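Local coordinates for putative nitrite reductase NADPH (Small subunit) oxidoreductase protein (Vibrio parahaemolyticus RIMD 2210633, PDB 3C0D), which is probably the small subunit of an NAD(P)H-dependent nitrite reductase of nitrate assimilation, built on a Rieske-like domain, the fold that in classical Rieske proteins holds a [2Fe-2S] cluster, at residues Val30-Ile35 and Val40-Asp45; Asp45-Pro48 and Tyr53-Ser56; Tyr74-Ser79 and Gly83-Asp88. All coordinates share one frame; numbering follows the deposited sequence.

From the N terminus the chain first meets contact 1, where strand 28-35 turns back and pairs with strand 39-47, closing a loop of four residues near the middle of the protein. The chain leaves this hairpin through D45, the residue shared with contact 2, where 45-48 and 53-56 close another four-residue loop at the edge of the same antiparallel sheet. Contact 3 follows in series, with 74-79 and 83-88 closing a three-residue turn at the end of the small three-stranded sheet. None of the loops encloses or crosses another. F33 packs on M55, and M55 and P48 pack on F78, joining the large sheet to the small one.

Contact 1 (Val30-Ile35 and Val40-Asp45); sequences VALFYI and VYAVQD
V30-I35 and V40-D45 are the two arms of an antiparallel beta hairpin in the larger sheet of the Rieske-like fold. The tight part is the middle, where A31 pairs with V43 and F33 with Y41 through two pairs of backbone hydrogen bonds, A31 N to V43 O being 2.7 Å and Y41 N to F33 O 2.9 Å and nearly straight at 176°. Between them sits the non-hydrogen-bonded pair L32-A42. On the L32 face, the methyl of A42 is touched by CD2 of L32 at 3.6 Å and by CG1 of V30 at 3.7 Å; V30 reaches it because CG1 is anti to the backbone N (chi1 -175°). W96 and V98 of strand 95-100 also cover A42. On the other face, CG2 of V43 lies 3.9 Å from CB of A31 and meets the F33 ring at its edge, 4.0 Å from CE2.

The solvent side is marked by the partly exposed Y34 and Y41, whose rings each make a single side-chain contact: CD1 of Y34 with CG2 of V40, and CD1 of Y41 with CG1 of I35 at 4.0 Å. Loosest is Q44 at the far end, which points away, its amide held by W46 O and K94 N. Backbone bonds thus carry the polar side of the pairing, while its side chains meet almost wholly through hydrocarbon.

Contact 2 (Asp45-Pro48 and Tyr53-Ser56); sequences DWDP and YVMS
D45 meets the backbone of V54-S56 with both its carbonyl and its carboxylate, three N-H groups in a row turning toward this one residue. The carbonyl O takes two of them: M55 N at 2.9 Å, in the carbonyl plane, and V54 N at 3.1 Å, which arrives from above that plane, 39° out of it. The third, S56 N, binds OD1 of D45 at 2.7 Å and meets that oxygen nearly along its C-O axis, though the bond is bent at the hydrogen. With CG anti to the backbone N (chi1 -170°), the carboxylate lies beside the carbonyl, and their oxygens face successive N-H groups. Because the short 3-10 turn starts at M55, the bonds from M55 N and S56 N satisfy its first two N-H groups, and that of S56 may help stabilise the negative charge on D45. OD2 rests against CB of Y53 at 3.3 Å.

Here strand 39-47 of the Rieske-like domain is met by the short strand 52-53, W46 and Y53 forming an antiparallel non-hydrogen-bonded pair whose side chains share a face. Their rings make a T-shaped (edge-to-face) stack, the planes 68° apart: the edge of the indole six-membered ring points at the phenol, and its CE3 stands 3.6 Å above the plane of the Y53 ring, over the centre. R29 adds a cation-pi contact to Y53. W46 O accepts from Q44 NE2, and the D45 backbone also bonds to R29. The carboxylate of D47 is satisfied outside the two segments, OD2 by the hydroxyl of S71 and OD1 by I49 N, while its CB packs against the selenium of selenomethionine M55 at 3.8 Å and against CG1 of V54. Bent at chi2 and chi3, the M55 chain carries its methyl on to F78.

Contact 3 (Tyr74-Ser79 and Gly83-Asp88); sequences YKQHFS and GQCLED
C85 SG sits over the face of the F78 ring, 4.3 Å from the ring centroid and 21° off the normal, a sulfur-aromatic contact between the strand and the returning loop. The turn follows strand 77-79, an outer strand of the small three-stranded sheet in the Rieske-like domain, and C85 pairs with F78 in a single backbone bridge. SG anti to the backbone N puts the sulfur over the ring and against CB of Q76; CB of C85 lies 3.5 Å from CE1 of F78. Beside the bridge, L86 N binds H77 O at 2.7 Å and S79 N binds Q84 O at 2.9 Å, while the bond from G83 N to S79 O is weak. G83 takes a positive phi (103°), a conformation most easily adopted by glycine. The hydroxyl of S79 turns to that of S82. L86 lays its CD1 against CB of H77 and leans on C68 of strand 67-70. At the more exposed end, the bent chain of E87 folds back on the other segment, and its OE1 accepts H77 N at 2.8 Å, on the syn side and 23° out of the carboxylate plane.

Contact 1 (Val30-Ile35 and Val40-Asp45)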
loop_
_atom_site.group_PDB
_atom_site.type_symbol
_atom_site.label_atom_id
_atom_site.label_comp_id
_atom_site.label_asym_id
_atom_site.label_seq_id
_atom_site.Cartn_x
_atom_site.Cartn_y
_atom_site.Cartn_z
ATOM N N VAL A 30 -1.921 0.181 -7.790
ATOM C CA VAL A 30 -1.254 0.146 -6.492
ATOM C C VAL A 30 -1.602 1.345 -5.607
ATOM O O VAL A 30 -1.823 2.457 -6.093
ATOM C CB VAL A 30 0.278 0.091 -6.676
ATOM C CG1 VAL A 30 0.964 -0.065 -5.339
ATOM C CG2 VAL A 30 0.640 -1.046 -7.603
ATOM N N ALA A 31 -1.650 1.106 -4.303
ATOM C CA ALA A 31 -1.951 2.158 -3.343
ATOM C C ALA A 31 -0.712 2.395 -2.487
ATOM O O ALA A 31 -0.220 1.470 -1.854
ATOM C CB ALA A 31 -3.139 1.749 -2.458
ATOM N N LEU A 32 -0.195 3.621 -2.487
ATOM C CA LEU A 32 0.979 3.938 -1.689
ATOM C C LEU A 32 0.558 4.584 -0.380
ATOM O O LEU A 32 -0.330 5.437 -0.358
ATOM C CB LEU A 32 1.917 4.883 -2.436
ATOM C CG LEU A 32 2.516 4.345 -3.729
ATOM C CD1 LEU A 32 3.712 5.189 -4.107
ATOM C CD2 LEU A 32 2.924 2.884 -3.555
ATOM N N PHE A 33 1.197 4.175 0.710
ATOM C CA PHE A 33 0.867 4.708 2.022
ATOM C C PHE A 33 2.152 5.089 2.739
ATOM O O PHE A 33 2.925 4.220 3.155
ATOM C CB PHE A 33 0.118 3.663 2.849
ATOM C CG PHE A 33 -1.326 3.512 2.481
ATOM C CD1 PHE A 33 -2.269 4.454 2.901
ATOM C CD2 PHE A 33 -1.767 2.382 1.781
ATOM C CE1 PHE A 33 -3.648 4.274 2.637
ATOM C CE2 PHE A 33 -3.144 2.182 1.506
ATOM C CZ PHE A 33 -4.078 3.132 1.940
ATOM N N TYR A 34 2.373 6.390 2.889
ATOM C CA TYR A 34 3.569 6.883 3.563
ATOM C C TYR A 34 3.366 6.979 5.077
ATOM O O TYR A 34 2.539 7.755 5.544
ATOM C CB TYR A 34 3.948 8.253 2.985
ATOM C CG TYR A 34 4.969 9.021 3.787
ATOM C CD1 TYR A 34 6.135 8.406 4.243
ATOM C CD2 TYR A 34 4.795 10.378 4.049
ATOM C CE1 TYR A 34 7.114 9.130 4.945
ATOM C CE2 TYR A 34 5.772 11.115 4.743
ATOM C CZ TYR A 34 6.932 10.484 5.183
ATOM O OH TYR A 34 7.927 11.207 5.810
ATOM N N ILE A 35 4.115 6.180 5.831
ATOM C CA ILE A 35 4.034 6.195 7.292
ATOM C C ILE A 35 5.332 6.812 7.803
ATOM O O ILE A 35 6.380 6.169 7.748
ATOM C CB ILE A 35 3.932 4.768 7.890
ATOM C CG1 ILE A 35 2.865 3.953 7.155
ATOM C CG2 ILE A 35 3.577 4.851 9.352
ATOM C CD1 ILE A 35 1.464 4.549 7.254
ATOM N N VAL A 40 7.484 3.794 3.364
ATOM C CA VAL A 40 6.355 3.728 2.440
ATOM C C VAL A 40 5.914 2.295 2.110
ATOM O O VAL A 40 6.733 1.445 1.742
ATOM C CB VAL A 40 6.686 4.485 1.135
ATOM C CG1 VAL A 40 5.469 4.593 0.263
ATOM C CG2 VAL A 40 7.200 5.873 1.459
ATOM N N TYR A 41 4.618 2.026 2.262
ATOM C CA TYR A 41 4.062 0.702 1.958
ATOM C C TYR A 41 3.126 0.729 0.737
ATOM O O TYR A 41 2.332 1.653 0.566
ATOM C CB TYR A 41 3.316 0.152 3.171
ATOM C CG TYR A 41 4.216 -0.085 4.351
ATOM C CD1 TYR A 41 4.625 0.965 5.155
ATOM C CD2 TYR A 41 4.697 -1.363 4.639
ATOM C CE1 TYR A 41 5.502 0.758 6.232
ATOM C CE2 TYR A 41 5.574 -1.592 5.707
ATOM C CZ TYR A 41 5.977 -0.525 6.503
ATOM O OH TYR A 41 6.864 -0.738 7.557
ATOM N N ALA A 42 3.224 -0.294 -0.107
ATOM C CA ALA A 42 2.411 -0.393 -1.311
ATOM C C ALA A 42 1.535 -1.623 -1.235
ATOM O O ALA A 42 2.015 -2.687 -0.859
ATOM C CB ALA A 42 3.308 -0.495 -2.521
ATOM N N VAL A 43 0.261 -1.493 -1.594
ATOM C CA VAL A 43 -0.659 -2.635 -1.586
ATOM C C VAL A 43 -1.582 -2.487 -2.796
ATOM O O VAL A 43 -1.732 -1.381 -3.310
ATOM C CB VAL A 43 -1.530 -2.667 -0.312
ATOM C CG1 VAL A 43 -0.673 -2.944 0.912
ATOM C CG2 VAL A 43 -2.266 -1.336 -0.153
ATOM N N GLN A 44 -2.194 -3.574 -3.264
ATOM C CA GLN A 44 -3.102 -3.462 -4.402
ATOM C C GLN A 44 -4.236 -2.525 -4.017
ATOM O O GLN A 44 -4.759 -2.598 -2.902
ATOM C CB GLN A 44 -3.694 -4.811 -4.767
ATOM C CG GLN A 44 -4.758 -5.296 -3.819
ATOM C CD GLN A 44 -5.221 -6.677 -4.191
ATOM O OE1 GLN A 44 -4.418 -7.614 -4.244
ATOM N NE2 GLN A 44 -6.516 -6.821 -4.465
ATOM N N ASP A 45 -4.619 -1.658 -4.948
ATOM C CA ASP A 45 -5.667 -0.692 -4.704
ATOM C C ASP A 45 -7.018 -1.326 -4.817
ATOM O O ASP A 45 -7.963 -0.865 -4.192
ATOM C CB ASP A 45 -5.569 0.479 -5.673
ATOM C CG ASP A 45 -6.499 1.622 -5.292
ATOM O OD1 ASP A 45 -6.516 2.010 -4.102
ATOM O OD2 ASP A 45 -7.206 2.142 -6.178
#

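Contact 2 (Asp45-Pro48 and Tyr53-Ser56)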
loop_
_atom_site.group_PDB
_atom_site.type_symbol
_atom_site.label_atom_id
_atom_site.label_comp_id
_atom_site.label_asym_id
_atom_site.label_seq_id
_atom_site.Cartn_x
_atom_site.Cartn_y
_atom_site.Cartn_z
ATOM N N ASP A 45 -4.619 -1.658 -4.948
ATOM C CA ASP A 45 -5.667 -0.692 -4.704
ATOM C C ASP A 45 -7.018 -1.326 -4.817
ATOM O O ASP A 45 -7.963 -0.865 -4.192
ATOM C CB ASP A 45 -5.569 0.479 -5.673
ATOM C CG ASP A 45 -6.499 1.622 -5.292
ATOM O OD1 ASP A 45 -6.516 2.010 -4.102
ATOM O OD2 ASP A 45 -7.206 2.142 -6.178
ATOM N N TRP A 46 -7.116 -2.384 -5.608
ATOM C CA TRP A 46 -8.389 -3.083 -5.760
ATOM C C TRP A 46 -8.745 -3.875 -4.481
ATOM O O TRP A 46 -7.946 -4.672 -3.991
ATOM C CB TRP A 46 -8.305 -4.004 -6.985
ATOM C CG TRP A 46 -9.499 -4.885 -7.243
ATOM C CD1 TRP A 46 -9.673 -6.165 -6.822
ATOM C CD2 TRP A 46 -10.660 -4.555 -8.018
ATOM N NE1 TRP A 46 -10.863 -6.663 -7.289
ATOM C CE2 TRP A 46 -11.490 -5.698 -8.028
ATOM C CE3 TRP A 46 -11.076 -3.407 -8.712
ATOM C CZ2 TRP A 46 -12.721 -5.728 -8.701
ATOM C CZ3 TRP A 46 -12.298 -3.436 -9.384
ATOM C CH2 TRP A 46 -13.104 -4.592 -9.376
ATOM N N ASP A 47 -9.935 -3.614 -3.939
ATOM C CA ASP A 47 -10.450 -4.280 -2.745
ATOM C C ASP A 47 -11.053 -5.626 -3.148
ATOM O O ASP A 47 -12.105 -5.679 -3.786
ATOM C CB ASP A 47 -11.539 -3.420 -2.108
ATOM C CG ASP A 47 -12.211 -4.102 -0.934
ATOM O OD1 ASP A 47 -11.977 -5.312 -0.727
ATOM O OD2 ASP A 47 -12.982 -3.430 -0.221
ATOM N N PRO A 48 -10.414 -6.733 -2.759
ATOM C CA PRO A 48 -10.891 -8.086 -3.091
ATOM C C PRO A 48 -12.274 -8.414 -2.549
ATOM O O PRO A 48 -12.943 -9.313 -3.034
ATOM C CB PRO A 48 -9.820 -8.981 -2.490
ATOM C CG PRO A 48 -9.410 -8.199 -1.263
ATOM C CD PRO A 48 -9.319 -6.778 -1.777
ATOM N N TYR A 53 -11.547 -0.354 -7.118
ATOM C CA TYR A 53 -10.273 0.258 -6.794
ATOM C C TYR A 53 -10.666 1.300 -5.791
ATOM O O TYR A 53 -11.242 2.323 -6.164
ATOM C CB TYR A 53 -9.646 0.962 -7.990
ATOM C CG TYR A 53 -9.372 0.085 -9.174
ATOM C CD1 TYR A 53 -8.386 -0.899 -9.133
ATOM C CD2 TYR A 53 -10.109 0.232 -10.337
ATOM C CE1 TYR A 53 -8.137 -1.720 -10.237
ATOM C CE2 TYR A 53 -9.879 -0.580 -11.439
ATOM C CZ TYR A 53 -8.894 -1.544 -11.390
ATOM O OH TYR A 53 -8.645 -2.284 -12.517
ATOM N N VAL A 54 -10.356 1.049 -4.520
ATOM C CA VAL A 54 -10.725 1.984 -3.477
ATOM C C VAL A 54 -9.828 1.961 -2.239
ATOM O O VAL A 54 -10.047 2.746 -1.304
ATOM C CB VAL A 54 -12.195 1.735 -3.061
ATOM C CG1 VAL A 54 -12.313 0.474 -2.229
ATOM C CG2 VAL A 54 -12.727 2.937 -2.315
HETATM N N MSE A 55 -8.814 1.099 -2.228
HETATM C CA MSE A 55 -7.948 1.012 -1.064
HETATM C C MSE A 55 -7.204 2.290 -0.749
HETATM O O MSE A 55 -6.832 2.534 0.401
HETATM C CB MSE A 55 -6.956 -0.141 -1.205
HETATM C CG MSE A 55 -7.606 -1.534 -1.225
HETATM SE SE MSE A 55 -8.914 -1.942 0.212
HETATM C CE MSE A 55 -7.721 -1.866 1.754
ATOM N N SER A 56 -6.991 3.132 -1.747
ATOM C CA SER A 56 -6.274 4.364 -1.470
ATOM C C SER A 56 -7.124 5.261 -0.578
ATOM O O SER A 56 -6.621 6.139 0.103
ATOM C CB SER A 56 -5.940 5.086 -2.771
ATOM O OG SER A 56 -6.887 6.089 -3.061
#

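Contact 3 (Tyr74-Ser79 and Gly83-Asp88)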
loop_
_atom_site.group_PDB
_atom_site.type_symbol
_atom_site.label_atom_id
_atom_site.label_comp_id
_atom_site.label_asym_id
_atom_site.label_seq_id
_atom_site.Cartn_x
_atom_site.Cartn_y
_atom_site.Cartn_z
ATOM N N TYR A 74 -16.721 -2.385 2.871
ATOM C CA TYR A 74 -17.196 -3.297 3.910
ATOM C C TYR A 74 -16.283 -3.327 5.156
ATOM O O TYR A 74 -16.254 -4.295 5.925
ATOM C CB TYR A 74 -17.371 -4.692 3.306
ATOM C CG TYR A 74 -18.417 -4.710 2.221
ATOM C CD1 TYR A 74 -19.765 -4.532 2.529
ATOM C CD2 TYR A 74 -18.060 -4.861 0.880
ATOM C CE1 TYR A 74 -20.747 -4.496 1.521
ATOM C CE2 TYR A 74 -19.028 -4.832 -0.141
ATOM C CZ TYR A 74 -20.372 -4.646 0.189
ATOM O OH TYR A 74 -21.339 -4.594 -0.800
ATOM N N LYS A 75 -15.545 -2.233 5.328
ATOM C CA LYS A 75 -14.641 -1.991 6.453
ATOM C C LYS A 75 -13.594 -3.023 6.887
ATOM O O LYS A 75 -13.020 -2.868 7.970
ATOM C CB LYS A 75 -15.460 -1.609 7.694
ATOM C CG LYS A 75 -16.395 -0.436 7.512
ATOM C CD LYS A 75 -15.646 0.851 7.199
ATOM C CE LYS A 75 -16.598 2.055 7.177
ATOM N NZ LYS A 75 -17.705 1.907 6.176
ATOM N N GLN A 76 -13.324 -4.060 6.095
ATOM C CA GLN A 76 -12.309 -5.023 6.524
ATOM C C GLN A 76 -10.930 -4.363 6.678
ATOM O O GLN A 76 -10.606 -3.394 5.986
ATOM C CB GLN A 76 -12.210 -6.194 5.547
ATOM C CG GLN A 76 -13.379 -7.161 5.594
ATOM C CD GLN A 76 -14.447 -6.849 4.564
ATOM O OE1 GLN A 76 -14.169 -6.793 3.370
ATOM N NE2 GLN A 76 -15.678 -6.652 5.021
ATOM N N HIS A 77 -10.120 -4.888 7.594
ATOM C CA HIS A 77 -8.790 -4.338 7.848
ATOM C C HIS A 77 -7.701 -5.134 7.153
ATOM O O HIS A 77 -7.637 -6.357 7.264
ATOM C CB HIS A 77 -8.516 -4.307 9.350
ATOM C CG HIS A 77 -9.344 -3.304 10.087
ATOM N ND1 HIS A 77 -9.050 -1.958 10.094
ATOM C CD2 HIS A 77 -10.485 -3.440 10.803
ATOM C CE1 HIS A 77 -9.975 -1.308 10.780
ATOM N NE2 HIS A 77 -10.857 -2.183 11.220
ATOM N N PHE A 78 -6.830 -4.433 6.443
ATOM C CA PHE A 78 -5.737 -5.086 5.735
ATOM C C PHE A 78 -4.372 -4.571 6.180
ATOM O O PHE A 78 -4.109 -3.377 6.076
ATOM C CB PHE A 78 -5.872 -4.837 4.241
ATOM C CG PHE A 78 -7.062 -5.497 3.614
ATOM C CD1 PHE A 78 -6.969 -6.792 3.116
ATOM C CD2 PHE A 78 -8.257 -4.798 3.455
ATOM C CE1 PHE A 78 -8.052 -7.386 2.453
ATOM C CE2 PHE A 78 -9.341 -5.380 2.795
ATOM C CZ PHE A 78 -9.235 -6.676 2.292
ATOM N N SER A 79 -3.508 -5.467 6.656
ATOM C CA SER A 79 -2.156 -5.101 7.086
ATOM C C SER A 79 -1.300 -4.484 5.979
ATOM O O SER A 79 -1.072 -5.129 4.958
ATOM C CB SER A 79 -1.413 -6.328 7.580
ATOM O OG SER A 79 -0.016 -6.100 7.472
ATOM N N GLY A 83 -0.292 -7.551 4.065
ATOM C CA GLY A 83 -1.433 -7.495 3.173
ATOM C C GLY A 83 -2.593 -8.320 3.687
ATOM O O GLY A 83 -3.722 -8.204 3.208
ATOM N N GLN A 84 -2.311 -9.155 4.675
ATOM C CA GLN A 84 -3.318 -10.023 5.282
ATOM C C GLN A 84 -4.534 -9.251 5.782
ATOM O O GLN A 84 -4.405 -8.176 6.348
ATOM C CB GLN A 84 -2.695 -10.786 6.458
ATOM C CG GLN A 84 -3.595 -11.821 7.116
ATOM C CD GLN A 84 -3.990 -12.941 6.168
ATOM O OE1 GLN A 84 -3.198 -13.359 5.319
ATOM N NE2 GLN A 84 -5.214 -13.446 6.318
ATOM N N CYS A 85 -5.721 -9.803 5.560
ATOM C CA CYS A 85 -6.942 -9.171 6.035
ATOM C C CYS A 85 -7.108 -9.689 7.448
ATOM O O CYS A 85 -6.920 -10.881 7.677
ATOM C CB CYS A 85 -8.138 -9.598 5.194
ATOM S SG CYS A 85 -9.686 -8.909 5.787
ATOM N N LEU A 86 -7.455 -8.817 8.394
ATOM C CA LEU A 86 -7.599 -9.246 9.782
ATOM C C LEU A 86 -8.900 -9.961 10.110
ATOM O O LEU A 86 -8.935 -10.779 11.026
ATOM C CB LEU A 86 -7.441 -8.059 10.737
ATOM C CG LEU A 86 -6.119 -7.287 10.686
ATOM C CD1 LEU A 86 -6.099 -6.233 11.794
ATOM C CD2 LEU A 86 -4.946 -8.251 10.840
ATOM N N GLU A 87 -9.963 -9.680 9.365
ATOM C CA GLU A 87 -11.254 -10.297 9.655
ATOM C C GLU A 87 -11.698 -11.384 8.687
ATOM O O GLU A 87 -12.875 -11.747 8.632
ATOM C CB GLU A 87 -12.334 -9.214 9.733
ATOM C CG GLU A 87 -12.072 -8.147 10.796
ATOM C CD GLU A 87 -11.450 -6.888 10.227
ATOM O OE1 GLU A 87 -10.497 -7.005 9.425
ATOM O OE2 GLU A 87 -11.915 -5.787 10.592
ATOM N N ASP A 88 -10.756 -11.921 7.932
ATOM C CA ASP A 88 -11.089 -12.955 6.975
ATOM C C ASP A 88 -9.766 -13.488 6.475
ATOM O O ASP A 88 -9.276 -13.082 5.424
ATOM C CB ASP A 88 -11.892 -12.346 5.834
ATOM C CG ASP A 88 -12.637 -13.380 5.043
ATOM O OD1 ASP A 88 -12.017 -14.403 4.684
ATOM O OD2 ASP A 88 -13.842 -13.160 4.782
#